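Aldo-keto reductase family 1 member C1 (Caenorhabditis elegans, PDB 1QWK) belongs to the aldo-keto reductases and probably reduces aldehydes or ketones with NADPH, in the manner of an aldose reductase. Local coordinates at residues G22-S27 with S50-E55; Y111-P116 with S153-D158; P245-L250 with F274-F279. All coordinates share one frame; numbering follows the deposited sequence.

Contact 1. Residues G22-S27 with S50-E55; sequences GTWQSS and SVYQNE
Trp24 lies on one face of the Tyr52 ring through its backbone and CB. Its CA sits over the ring centre, 3.7 Å from the centroid and 11° off the normal, a clear CH-pi contact. Trp24 CB shifts toward the hydroxyl-bearing end of the same face and comes 3.3 Å from Tyr52 CZ. The indole itself turns away from Tyr52. One of its faces is covered by Gln25 CG, and its ring also meets Phe299. Thr23 OG1 approaches the Tyr52 ring obliquely, 3.7 Å from Tyr52 CD2.

The second half of the contact is the Asn54 amide. Asn54 CG stands between the backbone N and the carbonyl carbon (chi1 63°), which turns ND2 to the beta turn of residues 23-26. Asn54 ND2 makes two weak bonds, to Thr23 OG1 and, nearly straight, to Ser26 O; both are 3.4 Å long. Thr48 binds the other end of this amide, at OD1, and Thr23 OG1 is held mainly by Asp47 O. A water bridges Ser26 O and Tyr52 O, donating to both.

Tyr52 is the predicted proton donor, and its OH makes a weak hydrogen bond to Lys81. The packing on one face probably restricts how the ring can turn, consistent with a phenol held in place for proton transfer in the barrel's active site.

Contact 2. Residues Y111-P116 with S153-D158; sequences YLAHMP and SNWNND
Ser153 N donates to Ala113 O at 2.9 Å, and Trp155 NE1 donates to Met115 O at 3.2 Å. Both bonds are weak; the first is clearly bent, 125° at the hydrogen. It joins the ends of two neighbouring parallel strands, 110-113 and 150-153, of the TIM barrel that aldo-keto reductases share. The second ties the loops just beyond them, where the chains stay close together. Met115 CA adds a CA-H...O contact to Ser153 O.

The Ser153 hydroxyl turns to the next strand, where it bonds Gln175 O. Asn154 lies alongside His114, both side chains running in the same direction, with ring and amide planes nearly coplanar, 13° apart. The amide is at the edge of the imidazole. His114 is a predicted substrate-binding residue, and Trp83 meets its ring edge-to-face. A kink at chi2 (-76°) folds Met115 back, and its SD lies 3.9 Å from Asn154 CB. Farther along, Met115 also packs on Gln301 and Phe303.

Apolar packing gathers around the indole of Trp155. Ala113 CB meets it obliquely, 3.8 Å from Trp155 NE1 and close to CZ2 as well. Val131 of helix 131-143 touches both Trp155 and Pro116, and Ile160 and Ala163 of helix 157-164 also pack on the indole. The carbonyl O of Asn154 is buried here with no polar partner in the model; Pro116 CD lies 3.4 Å from it. The proline ring and the indole side chain pass each other running opposite ways. In this CH-pi contact Pro116 CB stands over the five-membered ring, 3.5 Å from its centroid.

Contact 3. Residues P245-L250 with F274-F279; sequences PAQVLL and FEVFDF
Gln247 reaches from its helix to Glu275 without a hydrogen bond between the two segments. Gln247 NE2 is 3.5 Å from Glu275 O, but the angle is poor. The amide is held from elsewhere: NE2 donates to Glu272 O, and OE1 accepts from Thr244 N. Glu275 O in turn is bonded by Lys243. With chi2 near 171° Gln247 stretches out straight, and its amide lies alongside Glu275, where NE2 also lies 3.5 Å from Glu275 CB. The chain here makes an inverse gamma turn centred on Glu275, with a weak bond from Val276 N to Phe274 O.

Val276 uses its CG1 branch. This methyl is 3.8 Å from Gln247 CB and 4.1 Å from Leu250 CB, so it rests against two residues on one side of the helix. Phe279 comes in edge first. Its CZ is 3.8 Å from Gln247 O, which lies in the ring plane. Arg251, the residue after Leu250, donates through NH1 to Val276 O.

The contact lies away from the predicted active-site residues. It is plain packing of helix 245-255 against the loop that follows helix 267-274, in the outer helical layer of the TIM barrel.

How the contacts relate
Contacts 1 and 2 meet at the predicted active site. Their centres are 18 Å apart, but Tyr52 OH of contact 1 lies 3.8 Å from His114 NE2 of contact 2, and Val51 CG1 is 3.9 Å from His114 CD2. Both are packing contacts. The Lys81 side chain is about 3 Å from that of Tyr52 and about 4 Å from that of His114, so the three predicted active-site residues form one cluster. Contact 3 stands apart. Its nearest atoms are about 10 Å from contact 1 and about 16 Å from contact 2, and it lies across the chain's centre from contact 2. The three contacts follow one another along the chain.

Contact 1. Residues G22-S27 with S50-E55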
ATOM      1  N   GLY A  22      -1.786  -4.464   5.091  1.00 18.84           N
ATOM      2  CA  GLY A  22      -2.324  -4.396   3.745  1.00 20.07           C
ATOM      3  C   GLY A  22      -3.417  -5.444   3.682  1.00 21.52           C
ATOM      4  O   GLY A  22      -3.166  -6.612   3.984  1.00 24.87           O
ATOM      5  N   THR A  23      -4.627  -5.047   3.298  1.00 20.16           N
ATOM      6  CA  THR A  23      -5.743  -5.988   3.252  1.00 21.17           C
ATOM      7  C   THR A  23      -6.185  -6.472   1.867  1.00 24.13           C
ATOM      8  O   THR A  23      -7.198  -7.155   1.761  1.00 23.42           O
ATOM      9  CB  THR A  23      -6.994  -5.399   3.961  1.00 20.29           C
ATOM     10  OG1 THR A  23      -7.474  -4.262   3.231  1.00 20.98           O
ATOM     11  CG2 THR A  23      -6.651  -4.974   5.386  1.00 20.22           C
ATOM     12  N   TRP A  24      -5.432  -6.153   0.818  1.00 26.82           N
ATOM     13  CA  TRP A  24      -5.837  -6.572  -0.524  1.00 30.83           C
ATOM     14  C   TRP A  24      -5.958  -8.088  -0.726  1.00 32.79           C
ATOM     15  O   TRP A  24      -6.562  -8.541  -1.700  1.00 33.52           O
ATOM     16  CB  TRP A  24      -4.893  -5.982  -1.581  1.00 32.53           C
ATOM     17  CG  TRP A  24      -3.490  -6.504  -1.556  1.00 35.28           C
ATOM     18  CD1 TRP A  24      -2.513  -6.203  -0.651  1.00 36.45           C
ATOM     19  CD2 TRP A  24      -2.901  -7.404  -2.501  1.00 36.25           C
ATOM     20  NE1 TRP A  24      -1.347  -6.859  -0.979  1.00 37.17           N
ATOM     21  CE2 TRP A  24      -1.559  -7.603  -2.111  1.00 36.87           C
ATOM     22  CE3 TRP A  24      -3.379  -8.061  -3.644  1.00 36.66           C
ATOM     23  CZ2 TRP A  24      -0.688  -8.434  -2.823  1.00 37.55           C
ATOM     24  CZ3 TRP A  24      -2.512  -8.888  -4.352  1.00 35.84           C
ATOM     25  CH2 TRP A  24      -1.181  -9.065  -3.938  1.00 36.21           C
ATOM     26  N   GLN A  25      -5.393  -8.863   0.193  1.00 34.22           N
ATOM     27  CA  GLN A  25      -5.445 -10.323   0.116  1.00 36.18           C
ATOM     28  C   GLN A  25      -6.253 -10.916   1.266  1.00 37.66           C
ATOM     29  O   GLN A  25      -5.985 -12.034   1.705  1.00 40.28           O
ATOM     30  CB  GLN A  25      -4.032 -10.904   0.160  1.00 37.74           C
ATOM     31  CG  GLN A  25      -3.317 -10.949  -1.176  1.00 39.08           C
ATOM     32  CD  GLN A  25      -3.921 -11.979  -2.111  1.00 39.59           C
ATOM     33  OE1 GLN A  25      -4.094 -13.140  -1.738  1.00 39.25           O
ATOM     34  NE2 GLN A  25      -4.239 -11.563  -3.331  1.00 41.07           N
ATOM     35  N   SER A  26      -7.240 -10.170   1.754  1.00 35.79           N
ATOM     36  CA  SER A  26      -8.057 -10.638   2.869  1.00 35.33           C
ATOM     37  C   SER A  26      -9.552 -10.562   2.600  1.00 34.17           C
ATOM     38  O   SER A  26     -10.065  -9.529   2.174  1.00 34.96           O
ATOM     39  CB  SER A  26      -7.739  -9.822   4.126  1.00 35.30           C
ATOM     40  OG  SER A  26      -6.364  -9.899   4.458  1.00 37.33           O
ATOM     41  N   SER A  27     -10.247 -11.665   2.852  1.00 33.05           N
ATOM     42  CA  SER A  27     -11.693 -11.713   2.666  1.00 31.85           C
ATOM     43  C   SER A  27     -12.315 -11.070   3.906  1.00 32.46           C
ATOM     44  O   SER A  27     -11.639 -10.882   4.916  1.00 30.86           O
ATOM     45  CB  SER A  27     -12.158 -13.162   2.560  1.00 32.23           C
ATOM     46  OG  SER A  27     -11.908 -13.849   3.774  1.00 33.49           O
ATOM     47  N   SER A  50     -12.118   0.364  -1.763  1.00 20.50           N
ATOM     48  CA  SER A  50     -13.507   0.036  -2.039  1.00 19.96           C
ATOM     49  C   SER A  50     -13.614  -1.244  -2.868  1.00 21.15           C
ATOM     50  O   SER A  50     -14.515  -2.054  -2.653  1.00 19.86           O
ATOM     51  CB  SER A  50     -14.206   1.191  -2.768  1.00 21.91           C
ATOM     52  OG  SER A  50     -13.672   1.386  -4.064  1.00 24.87           O
ATOM     53  N   VAL A  51     -12.680  -1.444  -3.794  1.00 19.31           N
ATOM     54  CA  VAL A  51     -12.723  -2.622  -4.656  1.00 19.52           C
ATOM     55  C   VAL A  51     -12.473  -3.962  -3.950  1.00 19.25           C
ATOM     56  O   VAL A  51     -12.843  -5.018  -4.472  1.00 19.84           O
ATOM     57  CB  VAL A  51     -11.726  -2.477  -5.841  1.00 19.79           C
ATOM     58  CG1 VAL A  51     -10.305  -2.729  -5.373  1.00 19.73           C
ATOM     59  CG2 VAL A  51     -12.120  -3.420  -6.971  1.00 19.64           C
ATOM     60  N   TYR A  52     -11.856  -3.933  -2.772  1.00 18.69           N
ATOM     61  CA  TYR A  52     -11.591  -5.175  -2.039  1.00 20.28           C
ATOM     62  C   TYR A  52     -12.868  -5.772  -1.460  1.00 19.58           C
ATOM     63  O   TYR A  52     -12.911  -6.954  -1.117  1.00 20.48           O
ATOM     64  CB  TYR A  52     -10.619  -4.952  -0.875  1.00 18.71           C
ATOM     65  CG  TYR A  52      -9.271  -4.371  -1.235  1.00 21.56           C
ATOM     66  CD1 TYR A  52      -8.756  -4.478  -2.526  1.00 23.53           C
ATOM     67  CD2 TYR A  52      -8.507  -3.713  -0.272  1.00 22.84           C
ATOM     68  CE1 TYR A  52      -7.512  -3.933  -2.851  1.00 22.68           C
ATOM     69  CE2 TYR A  52      -7.268  -3.170  -0.581  1.00 24.05           C
ATOM     70  CZ  TYR A  52      -6.778  -3.278  -1.873  1.00 23.19           C
ATOM     71  OH  TYR A  52      -5.570  -2.690  -2.176  1.00 25.49           O
ATOM     72  N   GLN A  53     -13.896  -4.943  -1.330  1.00 20.53           N
ATOM     73  CA  GLN A  53     -15.177  -5.376  -0.777  1.00 22.48           C
ATOM     74  C   GLN A  53     -15.022  -5.871   0.664  1.00 22.08           C
ATOM     75  O   GLN A  53     -15.759  -6.755   1.105  1.00 23.68           O
ATOM     76  CB  GLN A  53     -15.784  -6.495  -1.632  1.00 22.77           C
ATOM     77  CG  GLN A  53     -15.811  -6.235  -3.139  1.00 23.54           C
ATOM     78  CD  GLN A  53     -16.418  -4.894  -3.507  1.00 25.79           C
ATOM     79  OE1 GLN A  53     -17.260  -4.357  -2.785  1.00 25.95           O
ATOM     80  NE2 GLN A  53     -16.001  -4.352  -4.646  1.00 25.02           N
ATOM     81  N   ASN A  54     -14.062  -5.312   1.396  1.00 22.12           N
ATOM     82  CA  ASN A  54     -13.860  -5.721   2.782  1.00 21.96           C
ATOM     83  C   ASN A  54     -13.934  -4.553   3.763  1.00 22.25           C
ATOM     84  O   ASN A  54     -13.614  -4.710   4.940  1.00 23.25           O
ATOM     85  CB  ASN A  54     -12.517  -6.445   2.948  1.00 22.98           C
ATOM     86  CG  ASN A  54     -11.325  -5.558   2.636  1.00 22.87           C
ATOM     87  OD1 ASN A  54     -11.448  -4.344   2.568  1.00 23.60           O
ATOM     88  ND2 ASN A  54     -10.155  -6.173   2.461  1.00 24.58           N
ATOM     89  N   GLU A  55     -14.365  -3.388   3.285  1.00 21.63           N
ATOM     90  CA  GLU A  55     -14.463  -2.211   4.146  1.00 23.04           C
ATOM     91  C   GLU A  55     -15.483  -2.404   5.268  1.00 23.14           C
ATOM     92  O   GLU A  55     -15.263  -1.961   6.393  1.00 22.30           O
ATOM     93  CB  GLU A  55     -14.835  -0.971   3.323  1.00 23.89           C
ATOM     94  CG  GLU A  55     -13.764  -0.534   2.323  1.00 24.56           C
ATOM     95  CD  GLU A  55     -14.217   0.631   1.458  1.00 24.48           C
ATOM     96  OE1 GLU A  55     -15.312   0.537   0.862  1.00 25.01           O
ATOM     97  OE2 GLU A  55     -13.479   1.635   1.365  1.00 25.38           O
TER
HETATM   98  O   HOH W   1     -12.692  -8.988   0.797  1.00 40.93           O

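Contact 2. Residues Y111-P116 with S153-D158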
ATOM      1  N   TYR A 111      -7.005   9.212   1.596  1.00 15.05           N
ATOM      2  CA  TYR A 111      -7.867   8.737   0.517  1.00 15.42           C
ATOM      3  C   TYR A 111      -7.087   8.823  -0.786  1.00 14.88           C
ATOM      4  O   TYR A 111      -6.621   9.900  -1.159  1.00 16.56           O
ATOM      5  CB  TYR A 111      -9.131   9.593   0.424  1.00 15.73           C
ATOM      6  CG  TYR A 111     -10.198   9.016  -0.472  1.00 17.88           C
ATOM      7  CD1 TYR A 111     -10.592   7.679  -0.349  1.00 19.20           C
ATOM      8  CD2 TYR A 111     -10.860   9.814  -1.401  1.00 20.27           C
ATOM      9  CE1 TYR A 111     -11.624   7.159  -1.123  1.00 19.76           C
ATOM     10  CE2 TYR A 111     -11.893   9.302  -2.178  1.00 20.40           C
ATOM     11  CZ  TYR A 111     -12.272   7.980  -2.034  1.00 20.54           C
ATOM     12  OH  TYR A 111     -13.318   7.489  -2.780  1.00 22.91           O
ATOM     13  N   LEU A 112      -6.956   7.692  -1.475  1.00 14.97           N
ATOM     14  CA  LEU A 112      -6.177   7.627  -2.714  1.00 16.01           C
ATOM     15  C   LEU A 112      -6.952   7.255  -3.962  1.00 15.40           C
ATOM     16  O   LEU A 112      -7.955   6.551  -3.890  1.00 16.26           O
ATOM     17  CB  LEU A 112      -5.062   6.583  -2.564  1.00 16.11           C
ATOM     18  CG  LEU A 112      -4.188   6.577  -1.306  1.00 15.10           C
ATOM     19  CD1 LEU A 112      -3.262   5.375  -1.350  1.00 18.37           C
ATOM     20  CD2 LEU A 112      -3.408   7.874  -1.214  1.00 15.28           C
ATOM     21  N   ALA A 113      -6.481   7.728  -5.111  1.00 15.18           N
ATOM     22  CA  ALA A 113      -7.081   7.325  -6.376  1.00 14.67           C
ATOM     23  C   ALA A 113      -6.346   5.985  -6.563  1.00 16.09           C
ATOM     24  O   ALA A 113      -5.120   5.965  -6.654  1.00 16.51           O
ATOM     25  CB  ALA A 113      -6.698   8.310  -7.488  1.00 16.18           C
ATOM     26  N   HIS A 114      -7.078   4.875  -6.600  1.00 14.27           N
ATOM     27  CA  HIS A 114      -6.469   3.544  -6.715  1.00 15.45           C
ATOM     28  C   HIS A 114      -5.693   3.378  -8.014  1.00 16.66           C
ATOM     29  O   HIS A 114      -4.732   2.615  -8.084  1.00 17.44           O
ATOM     30  CB  HIS A 114      -7.560   2.476  -6.635  1.00 15.37           C
ATOM     31  CG  HIS A 114      -7.109   1.166  -6.073  1.00 19.47           C
ATOM     32  ND1 HIS A 114      -5.844   0.657  -6.270  1.00 21.68           N
ATOM     33  CD2 HIS A 114      -7.783   0.231  -5.360  1.00 16.71           C
ATOM     34  CE1 HIS A 114      -5.757  -0.536  -5.705  1.00 21.00           C
ATOM     35  NE2 HIS A 114      -6.921  -0.816  -5.146  1.00 21.38           N
ATOM     36  N   MET A 115      -6.132   4.102  -9.036  1.00 15.95           N
ATOM     37  CA  MET A 115      -5.509   4.083 -10.361  1.00 15.35           C
ATOM     38  C   MET A 115      -5.683   5.479 -10.948  1.00 15.08           C
ATOM     39  O   MET A 115      -6.387   6.316 -10.385  1.00 15.57           O
ATOM     40  CB  MET A 115      -6.229   3.098 -11.291  1.00 16.17           C
ATOM     41  CG  MET A 115      -6.245   1.640 -10.844  1.00 17.45           C
ATOM     42  SD  MET A 115      -4.652   0.819 -11.120  1.00 18.39           S
ATOM     43  CE  MET A 115      -4.731  -0.467  -9.857  1.00 18.37           C
ATOM     44  N   PRO A 116      -5.023   5.754 -12.079  1.00 15.08           N
ATOM     45  CA  PRO A 116      -5.148   7.066 -12.722  1.00 16.36           C
ATOM     46  C   PRO A 116      -6.175   7.018 -13.858  1.00 16.50           C
ATOM     47  O   PRO A 116      -6.570   8.055 -14.396  1.00 18.47           O
ATOM     48  CB  PRO A 116      -3.741   7.318 -13.248  1.00 16.91           C
ATOM     49  CG  PRO A 116      -3.313   5.939 -13.657  1.00 16.33           C
ATOM     50  CD  PRO A 116      -3.781   5.075 -12.506  1.00 15.50           C
ATOM     51  N   SER A 153      -2.280   6.223  -6.402  1.00 15.17           N
ATOM     52  CA  SER A 153      -1.663   4.905  -6.446  1.00 15.88           C
ATOM     53  C   SER A 153      -1.545   4.474  -7.900  1.00 16.19           C
ATOM     54  O   SER A 153      -2.468   4.658  -8.688  1.00 15.14           O
ATOM     55  CB  SER A 153      -2.502   3.885  -5.672  1.00 16.68           C
ATOM     56  OG  SER A 153      -1.821   2.637  -5.584  1.00 16.34           O
ATOM     57  N   ASN A 154      -0.396   3.914  -8.256  1.00 15.96           N
ATOM     58  CA  ASN A 154      -0.167   3.443  -9.621  1.00 16.94           C
ATOM     59  C   ASN A 154      -0.157   4.556 -10.675  1.00 16.24           C
ATOM     60  O   ASN A 154      -0.501   4.323 -11.835  1.00 16.13           O
ATOM     61  CB  ASN A 154      -1.218   2.393  -9.988  1.00 16.16           C
ATOM     62  CG  ASN A 154      -1.232   1.225  -9.019  1.00 18.33           C
ATOM     63  OD1 ASN A 154      -2.255   0.924  -8.395  1.00 18.68           O
ATOM     64  ND2 ASN A 154      -0.088   0.563  -8.880  1.00 14.84           N
ATOM     65  N   TRP A 155       0.216   5.762 -10.260  1.00 16.22           N
ATOM     66  CA  TRP A 155       0.319   6.898 -11.168  1.00 16.37           C
ATOM     67  C   TRP A 155       1.800   7.030 -11.514  1.00 16.76           C
ATOM     68  O   TRP A 155       2.656   6.649 -10.707  1.00 16.89           O
ATOM     69  CB  TRP A 155      -0.119   8.189 -10.474  1.00 15.93           C
ATOM     70  CG  TRP A 155      -1.603   8.393 -10.332  1.00 14.39           C
ATOM     71  CD1 TRP A 155      -2.545   7.450 -10.018  1.00 16.07           C
ATOM     72  CD2 TRP A 155      -2.300   9.645 -10.417  1.00 16.45           C
ATOM     73  NE1 TRP A 155      -3.784   8.046  -9.900  1.00 15.02           N
ATOM     74  CE2 TRP A 155      -3.660   9.388 -10.145  1.00 15.19           C
ATOM     75  CE3 TRP A 155      -1.903  10.962 -10.699  1.00 17.05           C
ATOM     76  CZ2 TRP A 155      -4.632  10.401 -10.143  1.00 16.96           C
ATOM     77  CZ3 TRP A 155      -2.869  11.972 -10.696  1.00 15.83           C
ATOM     78  CH2 TRP A 155      -4.221  11.682 -10.422  1.00 17.41           C
ATOM     79  N   ASN A 156       2.117   7.560 -12.694  1.00 17.75           N
ATOM     80  CA  ASN A 156       3.527   7.748 -13.031  1.00 16.76           C
ATOM     81  C   ASN A 156       3.925   9.184 -12.678  1.00 17.73           C
ATOM     82  O   ASN A 156       3.071   9.993 -12.314  1.00 17.43           O
ATOM     83  CB  ASN A 156       3.819   7.435 -14.514  1.00 17.78           C
ATOM     84  CG  ASN A 156       3.079   8.339 -15.482  1.00 16.53           C
ATOM     85  OD1 ASN A 156       3.010   9.549 -15.301  1.00 17.64           O
ATOM     86  ND2 ASN A 156       2.539   7.743 -16.542  1.00 17.45           N
ATOM     87  N   ASN A 157       5.214   9.492 -12.768  1.00 18.03           N
ATOM     88  CA  ASN A 157       5.713  10.819 -12.420  1.00 18.58           C
ATOM     89  C   ASN A 157       5.056  11.960 -13.188  1.00 18.00           C
ATOM     90  O   ASN A 157       4.761  13.006 -12.610  1.00 17.38           O
ATOM     91  CB  ASN A 157       7.226  10.899 -12.622  1.00 20.14           C
ATOM     92  CG  ASN A 157       7.992   9.967 -11.703  1.00 22.32           C
ATOM     93  OD1 ASN A 157       7.424   9.360 -10.792  1.00 21.38           O
ATOM     94  ND2 ASN A 157       9.295   9.856 -11.933  1.00 23.00           N
ATOM     95  N   ASP A 158       4.834  11.769 -14.485  1.00 19.61           N
ATOM     96  CA  ASP A 158       4.228  12.812 -15.305  1.00 21.12           C
ATOM     97  C   ASP A 158       2.798  13.117 -14.874  1.00 20.11           C
ATOM     98  O   ASP A 158       2.377  14.275 -14.874  1.00 20.33           O
ATOM     99  CB  ASP A 158       4.249  12.412 -16.783  1.00 25.46           C
ATOM    100  CG  ASP A 158       5.655  12.261 -17.324  1.00 31.53           C
ATOM    101  OD1 ASP A 158       6.481  13.172 -17.098  1.00 35.55           O
ATOM    102  OD2 ASP A 158       5.938  11.234 -17.977  1.00 39.21           O
TER

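Contact 3. Residues P245-L250 with F274-F279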
ATOM      1  N   PRO A 245      14.490 -13.309   6.390  1.00 19.71           N
ATOM      2  CA  PRO A 245      14.586 -12.682   5.069  1.00 19.99           C
ATOM      3  C   PRO A 245      13.475 -11.656   4.853  1.00 19.96           C
ATOM      4  O   PRO A 245      13.708 -10.585   4.291  1.00 18.89           O
ATOM      5  CB  PRO A 245      14.467 -13.869   4.124  1.00 19.76           C
ATOM      6  CG  PRO A 245      15.212 -14.939   4.884  1.00 21.00           C
ATOM      7  CD  PRO A 245      14.679 -14.770   6.291  1.00 21.38           C
ATOM      8  N   ALA A 246      12.267 -11.992   5.298  1.00 18.73           N
ATOM      9  CA  ALA A 246      11.137 -11.083   5.158  1.00 19.20           C
ATOM     10  C   ALA A 246      11.378  -9.789   5.937  1.00 19.97           C
ATOM     11  O   ALA A 246      11.126  -8.694   5.431  1.00 19.64           O
ATOM     12  CB  ALA A 246       9.850 -11.753   5.644  1.00 19.57           C
ATOM     13  N   GLN A 247      11.868  -9.906   7.165  1.00 18.27           N
ATOM     14  CA  GLN A 247      12.128  -8.714   7.963  1.00 17.65           C
ATOM     15  C   GLN A 247      13.193  -7.844   7.301  1.00 17.43           C
ATOM     16  O   GLN A 247      13.137  -6.617   7.374  1.00 16.53           O
ATOM     17  CB  GLN A 247      12.533  -9.122   9.383  1.00 19.63           C
ATOM     18  CG  GLN A 247      11.429  -9.918  10.064  1.00 21.33           C
ATOM     19  CD  GLN A 247      11.843 -10.526  11.385  1.00 23.78           C
ATOM     20  OE1 GLN A 247      12.986 -10.944  11.563  1.00 23.57           O
ATOM     21  NE2 GLN A 247      10.901 -10.604  12.316  1.00 23.13           N
ATOM     22  N   VAL A 248      14.152  -8.478   6.636  1.00 17.88           N
ATOM     23  CA  VAL A 248      15.198  -7.734   5.946  1.00 18.40           C
ATOM     24  C   VAL A 248      14.597  -6.972   4.755  1.00 17.56           C
ATOM     25  O   VAL A 248      14.937  -5.812   4.521  1.00 17.19           O
ATOM     26  CB  VAL A 248      16.326  -8.677   5.461  1.00 18.22           C
ATOM     27  CG1 VAL A 248      17.300  -7.917   4.568  1.00 18.90           C
ATOM     28  CG2 VAL A 248      17.073  -9.249   6.664  1.00 19.52           C
ATOM     29  N   LEU A 249      13.703  -7.615   4.005  1.00 17.39           N
ATOM     30  CA  LEU A 249      13.068  -6.951   2.863  1.00 17.65           C
ATOM     31  C   LEU A 249      12.214  -5.763   3.310  1.00 18.78           C
ATOM     32  O   LEU A 249      12.162  -4.733   2.636  1.00 18.53           O
ATOM     33  CB  LEU A 249      12.198  -7.939   2.082  1.00 16.77           C
ATOM     34  CG  LEU A 249      12.952  -9.018   1.301  1.00 18.09           C
ATOM     35  CD1 LEU A 249      11.947  -9.914   0.597  1.00 19.98           C
ATOM     36  CD2 LEU A 249      13.893  -8.370   0.285  1.00 19.35           C
ATOM     37  N   LEU A 250      11.539  -5.908   4.445  1.00 17.82           N
ATOM     38  CA  LEU A 250      10.714  -4.823   4.959  1.00 17.70           C
ATOM     39  C   LEU A 250      11.597  -3.672   5.433  1.00 17.51           C
ATOM     40  O   LEU A 250      11.305  -2.507   5.154  1.00 16.86           O
ATOM     41  CB  LEU A 250       9.831  -5.318   6.111  1.00 18.48           C
ATOM     42  CG  LEU A 250       8.826  -6.410   5.723  1.00 18.18           C
ATOM     43  CD1 LEU A 250       8.026  -6.838   6.947  1.00 20.02           C
ATOM     44  CD2 LEU A 250       7.895  -5.887   4.629  1.00 20.74           C
ATOM     45  N   PHE A 274       6.055  -7.245  11.939  1.00 21.54           N
ATOM     46  CA  PHE A 274       6.123  -6.051  12.782  1.00 22.05           C
ATOM     47  C   PHE A 274       7.453  -5.931  13.516  1.00 21.39           C
ATOM     48  O   PHE A 274       7.819  -4.851  13.989  1.00 21.44           O
ATOM     49  CB  PHE A 274       4.981  -6.062  13.808  1.00 23.07           C
ATOM     50  CG  PHE A 274       4.783  -4.743  14.509  1.00 23.93           C
ATOM     51  CD1 PHE A 274       4.241  -3.654  13.826  1.00 23.64           C
ATOM     52  CD2 PHE A 274       5.145  -4.585  15.844  1.00 24.29           C
ATOM     53  CE1 PHE A 274       4.062  -2.426  14.458  1.00 25.87           C
ATOM     54  CE2 PHE A 274       4.971  -3.359  16.490  1.00 25.03           C
ATOM     55  CZ  PHE A 274       4.426  -2.275  15.792  1.00 26.12           C
ATOM     56  N   GLU A 275       8.182  -7.040  13.614  1.00 21.43           N
ATOM     57  CA  GLU A 275       9.468  -7.049  14.320  1.00 22.64           C
ATOM     58  C   GLU A 275      10.617  -6.575  13.442  1.00 22.97           C
ATOM     59  O   GLU A 275      11.552  -7.322  13.171  1.00 22.30           O
ATOM     60  CB  GLU A 275       9.758  -8.458  14.837  1.00 26.30           C
ATOM     61  CG  GLU A 275       8.696  -8.969  15.791  1.00 33.49           C
ATOM     62  CD  GLU A 275       8.560  -8.101  17.026  1.00 38.08           C
ATOM     63  OE1 GLU A 275       9.542  -7.998  17.795  1.00 43.08           O
ATOM     64  OE2 GLU A 275       7.470  -7.517  17.232  1.00 42.57           O
ATOM     65  N   VAL A 276      10.552  -5.318  13.020  1.00 21.38           N
ATOM     66  CA  VAL A 276      11.584  -4.763  12.163  1.00 21.92           C
ATOM     67  C   VAL A 276      12.124  -3.446  12.700  1.00 22.61           C
ATOM     68  O   VAL A 276      12.728  -2.669  11.960  1.00 22.90           O
ATOM     69  CB  VAL A 276      11.040  -4.544  10.736  1.00 22.01           C
ATOM     70  CG1 VAL A 276      10.614  -5.881  10.131  1.00 22.89           C
ATOM     71  CG2 VAL A 276       9.858  -3.593  10.776  1.00 21.36           C
ATOM     72  N   PHE A 277      11.919  -3.201  13.992  1.00 21.27           N
ATOM     73  CA  PHE A 277      12.376  -1.955  14.598  1.00 21.42           C
ATOM     74  C   PHE A 277      13.543  -2.106  15.570  1.00 23.30           C
ATOM     75  O   PHE A 277      13.879  -1.166  16.292  1.00 24.59           O
ATOM     76  CB  PHE A 277      11.197  -1.268  15.291  1.00 21.02           C
ATOM     77  CG  PHE A 277      10.093  -0.870  14.346  1.00 20.65           C
ATOM     78  CD1 PHE A 277      10.287   0.161  13.429  1.00 20.95           C
ATOM     79  CD2 PHE A 277       8.873  -1.541  14.355  1.00 21.73           C
ATOM     80  CE1 PHE A 277       9.284   0.520  12.532  1.00 19.99           C
ATOM     81  CE2 PHE A 277       7.860  -1.192  13.462  1.00 21.87           C
ATOM     82  CZ  PHE A 277       8.067  -0.157  12.547  1.00 20.48           C
ATOM     83  N   ASP A 278      14.174  -3.276  15.568  1.00 23.96           N
ATOM     84  CA  ASP A 278      15.300  -3.527  16.458  1.00 25.31           C
ATOM     85  C   ASP A 278      16.634  -3.488  15.717  1.00 25.02           C
ATOM     86  O   ASP A 278      17.665  -3.893  16.255  1.00 24.76           O
ATOM     87  CB  ASP A 278      15.123  -4.877  17.150  1.00 26.96           C
ATOM     88  CG  ASP A 278      15.102  -6.029  16.173  1.00 30.61           C
ATOM     89  OD1 ASP A 278      14.804  -5.791  14.983  1.00 31.35           O
ATOM     90  OD2 ASP A 278      15.374  -7.172  16.596  1.00 35.63           O
ATOM     91  N   PHE A 279      16.609  -3.001  14.480  1.00 23.87           N
ATOM     92  CA  PHE A 279      17.816  -2.886  13.665  1.00 22.05           C
ATOM     93  C   PHE A 279      17.558  -1.925  12.510  1.00 22.31           C
ATOM     94  O   PHE A 279      16.428  -1.486  12.313  1.00 21.13           O
ATOM     95  CB  PHE A 279      18.246  -4.263  13.124  1.00 23.59           C
ATOM     96  CG  PHE A 279      17.405  -4.775  11.974  1.00 23.87           C
ATOM     97  CD1 PHE A 279      18.007  -5.123  10.765  1.00 24.18           C
ATOM     98  CD2 PHE A 279      16.036  -4.972  12.118  1.00 23.45           C
ATOM     99  CE1 PHE A 279      17.252  -5.656   9.710  1.00 25.48           C
ATOM    100  CE2 PHE A 279      15.271  -5.503  11.071  1.00 24.80           C
ATOM    101  CZ  PHE A 279      15.885  -5.851   9.868  1.00 23.18           C
TER